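Local coordinates for MaoC family protein (Mycobacterium tuberculosis H37Rv, PDB 3KHP) that probably catalyses the reversible dehydration of (3R)-3-hydroxyacyl thioesters as a two-subunit MaoC-type hydratase, at residues L46-G51 and R203-R208; L59-E64 and D70-P75. One frame throughout, in Å; residues are numbered along the deposited sequence.

Interaction 1 ties helix 42-51 of the N-terminal half to the 203-208 loop of the C-terminal half, and interaction 2 closes a short turn of chain, 59-64 on 70-75, nested along the sequence between those two segments. Their centres lie about 14 Å apart and they touch directly: Ala49 CB comes within 3.2 Å of Phe61 O, and Leu46 CD2 within 3.4 Å of Thr63 N. The two also meet across the dimer interface, where Glu64 of interaction 2 forms salt bridges with Arg203 and Arg208 of the second subunit. Segment 203-208 belongs to the hydratase 2 signature sequence, which in relatives lines the active site, so interaction 1 probably borders that site.

Interaction 1 of 2, residues L46-G51 and R203-R208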
ATOM      1  N   LEU A  46      -6.610  -2.282  -5.676  1.00 13.37           N
ATOM      2  CA  LEU A  46      -6.584  -0.914  -5.213  1.00 12.96           C
ATOM      3  C   LEU A  46      -5.202  -0.584  -4.630  1.00 13.56           C
ATOM      4  O   LEU A  46      -4.588   0.417  -5.004  1.00 11.92           O
ATOM      5  CB  LEU A  46      -7.673  -0.689  -4.143  1.00 11.97           C
ATOM      6  CG  LEU A  46      -9.131  -0.747  -4.646  1.00 12.00           C
ATOM      7  CD1 LEU A  46     -10.085  -0.882  -3.493  1.00  5.28           C
ATOM      8  CD2 LEU A  46      -9.485   0.434  -5.574  1.00 11.01           C
ATOM      9  N   LEU A  47      -4.721  -1.433  -3.720  1.00 13.38           N
ATOM     10  CA  LEU A  47      -3.421  -1.204  -3.088  1.00 14.48           C
ATOM     11  C   LEU A  47      -2.286  -1.127  -4.100  1.00 14.69           C
ATOM     12  O   LEU A  47      -1.332  -0.346  -3.918  1.00 15.55           O
ATOM     13  CB  LEU A  47      -3.127  -2.314  -2.063  1.00 14.61           C
ATOM     14  CG  LEU A  47      -1.848  -2.139  -1.251  1.00 16.10           C
ATOM     15  CD1 LEU A  47      -1.729  -0.750  -0.670  1.00 13.24           C
ATOM     16  CD2 LEU A  47      -1.759  -3.197  -0.125  1.00 15.16           C
ATOM     17  N   TYR A  48      -2.387  -1.945  -5.149  1.00 14.38           N
ATOM     18  CA  TYR A  48      -1.368  -1.989  -6.212  1.00 14.12           C
ATOM     19  C   TYR A  48      -1.415  -0.663  -6.944  1.00 13.64           C
ATOM     20  O   TYR A  48      -0.377  -0.052  -7.178  1.00 14.43           O
ATOM     21  CB  TYR A  48      -1.624  -3.156  -7.191  1.00 13.90           C
ATOM     22  CG  TYR A  48      -0.730  -3.108  -8.417  1.00 14.36           C
ATOM     23  CD1 TYR A  48       0.551  -3.644  -8.388  1.00 14.17           C
ATOM     24  CD2 TYR A  48      -1.153  -2.537  -9.589  1.00 10.54           C
ATOM     25  CE1 TYR A  48       1.405  -3.538  -9.470  1.00 13.82           C
ATOM     26  CE2 TYR A  48      -0.302  -2.457 -10.693  1.00 13.02           C
ATOM     27  CZ  TYR A  48       0.959  -2.988 -10.628  1.00 12.84           C
ATOM     28  OH  TYR A  48       1.788  -2.943 -11.705  1.00 12.11           O
ATOM     29  N   ALA A  49      -2.609  -0.247  -7.358  1.00 12.46           N
ATOM     30  CA  ALA A  49      -2.772   1.043  -8.028  1.00 12.14           C
ATOM     31  C   ALA A  49      -2.094   2.182  -7.234  1.00 11.45           C
ATOM     32  O   ALA A  49      -1.356   2.957  -7.792  1.00 10.35           O
ATOM     33  CB  ALA A  49      -4.272   1.376  -8.246  1.00 11.41           C
ATOM     34  N   ILE A  50      -2.377   2.303  -5.942  1.00 12.12           N
ATOM     35  CA  ILE A  50      -1.759   3.372  -5.135  1.00 12.47           C
ATOM     36  C   ILE A  50      -0.261   3.123  -5.099  1.00 12.98           C
ATOM     37  O   ILE A  50       0.499   4.041  -5.196  1.00 12.52           O
ATOM     38  CB  ILE A  50      -2.332   3.413  -3.719  1.00 12.89           C
ATOM     39  CG1 ILE A  50      -3.793   3.886  -3.748  1.00 13.52           C
ATOM     40  CG2 ILE A  50      -1.514   4.321  -2.813  1.00 11.81           C
ATOM     41  CD1 ILE A  50      -4.613   3.428  -2.476  1.00 11.82           C
ATOM     42  N   GLY A  51       0.133   1.843  -5.032  1.00 13.79           N
ATOM     43  CA  GLY A  51       1.521   1.432  -5.100  1.00 13.75           C
ATOM     44  C   GLY A  51       2.268   1.997  -6.284  1.00 14.00           C
ATOM     45  O   GLY A  51       3.418   2.395  -6.146  1.00 14.28           O
ATOM     46  N   ARG A 203       5.664  -2.132  -1.788  1.00 12.79           N
ATOM     47  CA  ARG A 203       6.141  -3.416  -1.247  1.00 13.62           C
ATOM     48  C   ARG A 203       5.031  -4.244  -0.624  1.00 14.04           C
ATOM     49  O   ARG A 203       5.216  -5.457  -0.357  1.00 13.81           O
ATOM     50  CB  ARG A 203       7.320  -3.186  -0.241  1.00 13.92           C
ATOM     51  CG  ARG A 203       6.996  -2.483   1.060  1.00 13.97           C
ATOM     52  CD  ARG A 203       8.247  -1.965   1.797  1.00 13.90           C
ATOM     53  NE  ARG A 203       9.115  -3.064   2.196  1.00 15.24           N
ATOM     54  CZ  ARG A 203       8.874  -3.896   3.216  1.00 14.09           C
ATOM     55  NH1 ARG A 203       7.800  -3.759   3.962  1.00 10.82           N
ATOM     56  NH2 ARG A 203       9.710  -4.906   3.465  1.00 16.27           N
ATOM     57  N   LEU A 204       3.876  -3.617  -0.381  1.00 13.46           N
ATOM     58  CA  LEU A 204       2.766  -4.339   0.180  1.00 14.09           C
ATOM     59  C   LEU A 204       1.944  -4.969  -0.928  1.00 14.97           C
ATOM     60  O   LEU A 204       0.932  -5.580  -0.669  1.00 15.38           O
ATOM     61  CB  LEU A 204       1.923  -3.447   1.074  1.00 14.36           C
ATOM     62  CG  LEU A 204       2.689  -2.817   2.239  1.00 13.32           C
ATOM     63  CD1 LEU A 204       1.734  -2.013   3.153  1.00 13.17           C
ATOM     64  CD2 LEU A 204       3.450  -3.882   3.057  1.00 10.93           C
ATOM     65  N   SER A 205       2.400  -4.872  -2.172  1.00 15.52           N
ATOM     66  CA  SER A 205       1.890  -5.790  -3.189  1.00 15.88           C
ATOM     67  C   SER A 205       2.767  -7.072  -3.273  1.00 16.08           C
ATOM     68  O   SER A 205       2.536  -7.905  -4.149  1.00 16.42           O
ATOM     69  CB  SER A 205       1.766  -5.100  -4.563  1.00 15.71           C
ATOM     70  OG  SER A 205       0.773  -4.079  -4.526  1.00 16.19           O
ATOM     71  N   GLY A 206       3.749  -7.228  -2.373  1.00 16.07           N
ATOM     72  CA  GLY A 206       4.405  -8.539  -2.157  1.00 15.83           C
ATOM     73  C   GLY A 206       5.921  -8.549  -2.093  1.00 15.70           C
ATOM     74  O   GLY A 206       6.490  -9.420  -1.448  1.00 16.23           O
ATOM     75  N   ASP A 207       6.587  -7.610  -2.764  1.00 15.62           N
ATOM     76  CA  ASP A 207       8.056  -7.622  -2.801  1.00 15.93           C
ATOM     77  C   ASP A 207       8.663  -6.839  -1.638  1.00 15.99           C
ATOM     78  O   ASP A 207       8.899  -5.620  -1.695  1.00 15.83           O
ATOM     79  CB  ASP A 207       8.595  -7.146  -4.144  1.00 15.39           C
ATOM     80  CG  ASP A 207      10.095  -7.205  -4.219  1.00 15.14           C
ATOM     81  OD1 ASP A 207      10.715  -7.515  -3.210  1.00 17.72           O
ATOM     82  OD2 ASP A 207      10.690  -6.891  -5.274  1.00 17.29           O
ATOM     83  N   ARG A 208       8.942  -7.588  -0.581  1.00 16.49           N
ATOM     84  CA  ARG A 208       9.437  -7.042   0.715  1.00 16.18           C
ATOM     85  C   ARG A 208      10.949  -6.875   0.778  1.00 15.48           C
ATOM     86  O   ARG A 208      11.500  -6.557   1.837  1.00 15.13           O
ATOM     87  CB  ARG A 208       9.006  -7.977   1.869  1.00 16.00           C
ATOM     88  CG  ARG A 208       7.510  -8.268   1.938  1.00 15.29           C
ATOM     89  CD  ARG A 208       6.671  -6.997   2.249  1.00 16.33           C
ATOM     90  NE  ARG A 208       5.309  -7.350   2.628  1.00 15.66           N
ATOM     91  CZ  ARG A 208       4.956  -7.814   3.819  1.00 16.48           C
ATOM     92  NH1 ARG A 208       5.858  -7.975   4.780  1.00 18.27           N
ATOM     93  NH2 ARG A 208       3.697  -8.131   4.055  1.00 17.66           N
TER
HETATM   94  O   HOH W   1       1.224  -1.661  -3.470  1.00 12.57           O
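At the edge of the Tyr48 ring, close to its plane, lies the hydroxyl of Ser205, with OG 3.9 Å from Tyr48 CD1. The same oxygen comes nearer still to the helix backbone, 3.4 Å from Tyr48 CA. The ring points on past the serine: CG is anti to the backbone N (chi1 171°), and the phenol ends on Thr76 OG1 in a hydrogen bond, while Tyr77 meets the ring edge-to-face. The other flat group, the guanidinium of Arg203, has Arg208 CD over one face, 3.6 Å above the plane and displaced toward the rim; its NH2 also donates to Arg208 O, a hydrogen bond that ties the first residue of the segment to the last.

Segment 203-208 is part of the hydratase 2 motif in the C-terminal half of a double-hotdog fold, and helix 42-51 of the N-terminal half lies against it. No direct hydrogen bond joins 46-51 to 203-208. A water stands in for one, 2.9 Å from Leu47 O and 2.7 Å from Ser205 OG. On the apolar side Leu47 sends CD2 across Leu204, 3.9 Å from its CB and 3.6 Å from its carbonyl O. That carbonyl also accepts a hydrogen bond from Arg43 NE of the second subunit, and just beyond it in the motif Asp207 O takes one from His230 NE2.

Interaction 2 of 2, residues L59-E64 and D70-P75; sequences LAFTTE and DQQVLP
Leu74 lays its CD2 methyl over one face of the Phe61 ring, a CH-pi contact 3.8 Å from the ring centroid and 18° off the normal. The two side chains cross at about a right angle, and the methyl is offset toward the CE1 rim. Although the CB of Phe61 points away from segment 70-75, the ring returns to it, because CG stands beside the backbone N and anti to the carbonyl carbon (chi1 -59°). Gln72 meets the same rim: its CB is 3.5 Å from Phe61 CE1, while its carbonyl O approaches CD1 obliquely. Beyond CG the Gln72 chain runs extended, carrying NE2 past the methyl of Ala60 and OE1 to a hydrogen bond with Ala251 N.

Here the short helix 59-62 of the N-terminal hotdog half is joined to the irregular chain that follows it, and a backbone hydrogen bond crosses between them. Gln72 N donates to Ala60 O over 2.9 Å, tilted from the carbonyl plane, and Gln71 CA adds a C-H...O contact to that same oxygen at 3.3 Å. Gln71 has CG anti to its own N (chi1 -166°) and an extended chain; its CG skims Ala60 O and Thr63 O, and OE1 ends 3.6 Å from Glu64 CB. Its NE2 donates to a water, 2.9 Å away, that also lies within hydrogen-bonding distance of Phe61 O and Gln72 O. Gln71 NE2 also makes a weak hydrogen bond to Thr45 OG1 of helix 42-51. A second water takes a hydrogen bond from Gln71 N and gives one to Glu64 O at 2.7 Å. Helix 231-245 touches two of these side chains, Val243 on Phe61 and Arg240 on Leu74.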
ATOM      1  N   LEU A  59      -9.881   7.856 -10.091  1.00 17.95           N
ATOM      2  CA  LEU A  59     -10.658   7.117  -9.127  1.00 17.81           C
ATOM      3  C   LEU A  59     -11.128   5.769  -9.585  1.00 16.69           C
ATOM      4  O   LEU A  59     -11.546   4.936  -8.792  1.00 18.27           O
ATOM      5  CB  LEU A  59     -11.879   7.945  -8.724  1.00 18.33           C
ATOM      6  CG  LEU A  59     -11.571   9.256  -7.998  1.00 19.06           C
ATOM      7  CD1 LEU A  59     -12.854  10.071  -7.856  1.00 19.50           C
ATOM      8  CD2 LEU A  59     -10.911   8.949  -6.657  1.00 17.28           C
ATOM      9  N   ALA A  60     -11.096   5.562 -10.864  1.00 16.39           N
ATOM     10  CA  ALA A  60     -11.340   4.253 -11.466  1.00 16.24           C
ATOM     11  C   ALA A  60     -10.317   3.217 -11.041  1.00 15.92           C
ATOM     12  O   ALA A  60     -10.623   2.052 -10.973  1.00 18.04           O
ATOM     13  CB  ALA A  60     -11.313   4.436 -12.991  1.00 15.74           C
ATOM     14  N   PHE A  61      -9.099   3.639 -10.727  1.00 16.02           N
ATOM     15  CA  PHE A  61      -8.032   2.723 -10.271  1.00 15.12           C
ATOM     16  C   PHE A  61      -7.881   2.687  -8.763  1.00 14.79           C
ATOM     17  O   PHE A  61      -7.441   1.659  -8.231  1.00 13.80           O
ATOM     18  CB  PHE A  61      -6.713   3.096 -10.943  1.00 14.70           C
ATOM     19  CG  PHE A  61      -6.798   3.033 -12.432  1.00 18.32           C
ATOM     20  CD1 PHE A  61      -7.000   1.827 -13.077  1.00 23.26           C
ATOM     21  CD2 PHE A  61      -6.732   4.153 -13.186  1.00 22.84           C
ATOM     22  CE1 PHE A  61      -7.117   1.761 -14.471  1.00 24.71           C
ATOM     23  CE2 PHE A  61      -6.847   4.092 -14.564  1.00 25.14           C
ATOM     24  CZ  PHE A  61      -7.057   2.901 -15.201  1.00 24.63           C
ATOM     25  N   THR A  62      -8.298   3.760  -8.067  1.00 13.90           N
ATOM     26  CA  THR A  62      -8.129   3.830  -6.600  1.00 14.03           C
ATOM     27  C   THR A  62      -9.413   3.700  -5.747  1.00 14.10           C
ATOM     28  O   THR A  62      -9.362   3.749  -4.514  1.00 14.10           O
ATOM     29  CB  THR A  62      -7.415   5.105  -6.270  1.00 14.20           C
ATOM     30  OG1 THR A  62      -8.105   6.208  -6.891  1.00 14.95           O
ATOM     31  CG2 THR A  62      -5.996   5.030  -6.844  1.00 12.40           C
ATOM     32  N   THR A  63     -10.557   3.514  -6.399  1.00 14.20           N
ATOM     33  CA  THR A  63     -11.804   3.295  -5.698  1.00 14.60           C
ATOM     34  C   THR A  63     -12.700   2.301  -6.433  1.00 15.76           C
ATOM     35  O   THR A  63     -12.681   2.208  -7.678  1.00 16.26           O
ATOM     36  CB  THR A  63     -12.623   4.607  -5.504  1.00 14.98           C
ATOM     37  OG1 THR A  63     -13.070   5.113  -6.790  1.00 14.03           O
ATOM     38  CG2 THR A  63     -11.812   5.665  -4.729  1.00 10.12           C
ATOM     39  N   GLU A  64     -13.511   1.603  -5.642  1.00 16.39           N
ATOM     40  CA  GLU A  64     -14.448   0.617  -6.144  1.00 17.27           C
ATOM     41  C   GLU A  64     -15.916   1.021  -6.069  1.00 18.65           C
ATOM     42  O   GLU A  64     -16.757   0.350  -6.701  1.00 20.19           O
ATOM     43  CB  GLU A  64     -14.281  -0.690  -5.388  1.00 16.87           C
ATOM     44  CG  GLU A  64     -14.998  -0.805  -4.082  1.00 16.96           C
ATOM     45  CD  GLU A  64     -14.388   0.035  -2.967  1.00 17.22           C
ATOM     46  OE1 GLU A  64     -13.545   0.920  -3.223  1.00 15.83           O
ATOM     47  OE2 GLU A  64     -14.794  -0.198  -1.817  1.00 15.16           O
ATOM     48  N   ASP A  70     -16.809   2.272 -12.425  1.00 21.80           N
ATOM     49  CA  ASP A  70     -16.466   0.865 -12.144  1.00 21.92           C
ATOM     50  C   ASP A  70     -14.972   0.801 -11.946  1.00 20.65           C
ATOM     51  O   ASP A  70     -14.249   1.412 -12.702  1.00 19.49           O
ATOM     52  CB  ASP A  70     -16.835  -0.019 -13.330  1.00 21.93           C
ATOM     53  CG  ASP A  70     -18.302  -0.120 -13.519  1.00 25.78           C
ATOM     54  OD1 ASP A  70     -18.982  -0.385 -12.505  1.00 29.34           O
ATOM     55  OD2 ASP A  70     -18.771   0.073 -14.668  1.00 31.98           O
ATOM     56  N   GLN A  71     -14.519   0.039 -10.960  1.00 19.82           N
ATOM     57  CA  GLN A  71     -13.083  -0.163 -10.806  1.00 19.44           C
ATOM     58  C   GLN A  71     -12.503  -0.796 -12.064  1.00 19.51           C
ATOM     59  O   GLN A  71     -13.063  -1.756 -12.598  1.00 20.46           O
ATOM     60  CB  GLN A  71     -12.767  -1.052  -9.597  1.00 19.20           C
ATOM     61  CG  GLN A  71     -11.288  -0.988  -9.224  1.00 18.22           C
ATOM     62  CD  GLN A  71     -10.956  -1.951  -8.169  1.00 17.61           C
ATOM     63  OE1 GLN A  71     -11.834  -2.372  -7.415  1.00 20.00           O
ATOM     64  NE2 GLN A  71      -9.681  -2.319  -8.073  1.00 19.08           N
ATOM     65  N   GLN A  72     -11.414  -0.222 -12.545  1.00 19.46           N
ATOM     66  CA  GLN A  72     -10.520  -0.850 -13.503  1.00 19.66           C
ATOM     67  C   GLN A  72      -9.190  -1.284 -12.806  1.00 19.33           C
ATOM     68  O   GLN A  72      -8.770  -0.684 -11.814  1.00 19.17           O
ATOM     69  CB  GLN A  72     -10.170   0.144 -14.608  1.00 20.28           C
ATOM     70  CG  GLN A  72     -11.350   0.611 -15.416  1.00 22.25           C
ATOM     71  CD  GLN A  72     -10.940   1.458 -16.589  1.00 24.32           C
ATOM     72  OE1 GLN A  72     -10.199   1.007 -17.450  1.00 25.97           O
ATOM     73  NE2 GLN A  72     -11.429   2.698 -16.635  1.00 25.09           N
ATOM     74  N   VAL A  73      -8.534  -2.307 -13.360  1.00 18.22           N
ATOM     75  CA  VAL A  73      -7.290  -2.866 -12.830  1.00 16.80           C
ATOM     76  C   VAL A  73      -6.170  -2.547 -13.788  1.00 15.66           C
ATOM     77  O   VAL A  73      -6.295  -2.736 -14.986  1.00 14.29           O
ATOM     78  CB  VAL A  73      -7.415  -4.382 -12.647  1.00 16.66           C
ATOM     79  CG1 VAL A  73      -6.081  -4.975 -12.147  1.00 16.70           C
ATOM     80  CG2 VAL A  73      -8.511  -4.669 -11.661  1.00 15.62           C
ATOM     81  N   LEU A  74      -5.066  -2.025 -13.293  1.00 15.17           N
ATOM     82  CA  LEU A  74      -3.985  -1.736 -14.233  1.00 15.44           C
ATOM     83  C   LEU A  74      -3.447  -3.031 -14.855  1.00 16.05           C
ATOM     84  O   LEU A  74      -3.393  -4.090 -14.202  1.00 15.87           O
ATOM     85  CB  LEU A  74      -2.882  -0.944 -13.576  1.00 16.12           C
ATOM     86  CG  LEU A  74      -3.300   0.445 -13.117  1.00 15.30           C
ATOM     87  CD1 LEU A  74      -2.318   0.981 -12.106  1.00 12.02           C
ATOM     88  CD2 LEU A  74      -3.476   1.342 -14.280  1.00 12.93           C
ATOM     89  N   PRO A  75      -3.111  -2.989 -16.147  1.00 17.28           N
ATOM     90  CA  PRO A  75      -2.724  -4.262 -16.784  1.00 17.14           C
ATOM     91  C   PRO A  75      -1.364  -4.732 -16.284  1.00 15.99           C
ATOM     92  O   PRO A  75      -1.110  -5.935 -16.263  1.00 15.49           O
ATOM     93  CB  PRO A  75      -2.715  -3.944 -18.287  1.00 17.30           C
ATOM     94  CG  PRO A  75      -2.597  -2.468 -18.374  1.00 18.39           C
ATOM     95  CD  PRO A  75      -3.316  -1.923 -17.136  1.00 17.76           C
TER
HETATM   96  O   HOH W   2      -7.553  -0.859  -9.467  1.00 12.13           O
HETATM   97  O   HOH W   3     -16.107  -1.171  -8.896  1.00 23.08           O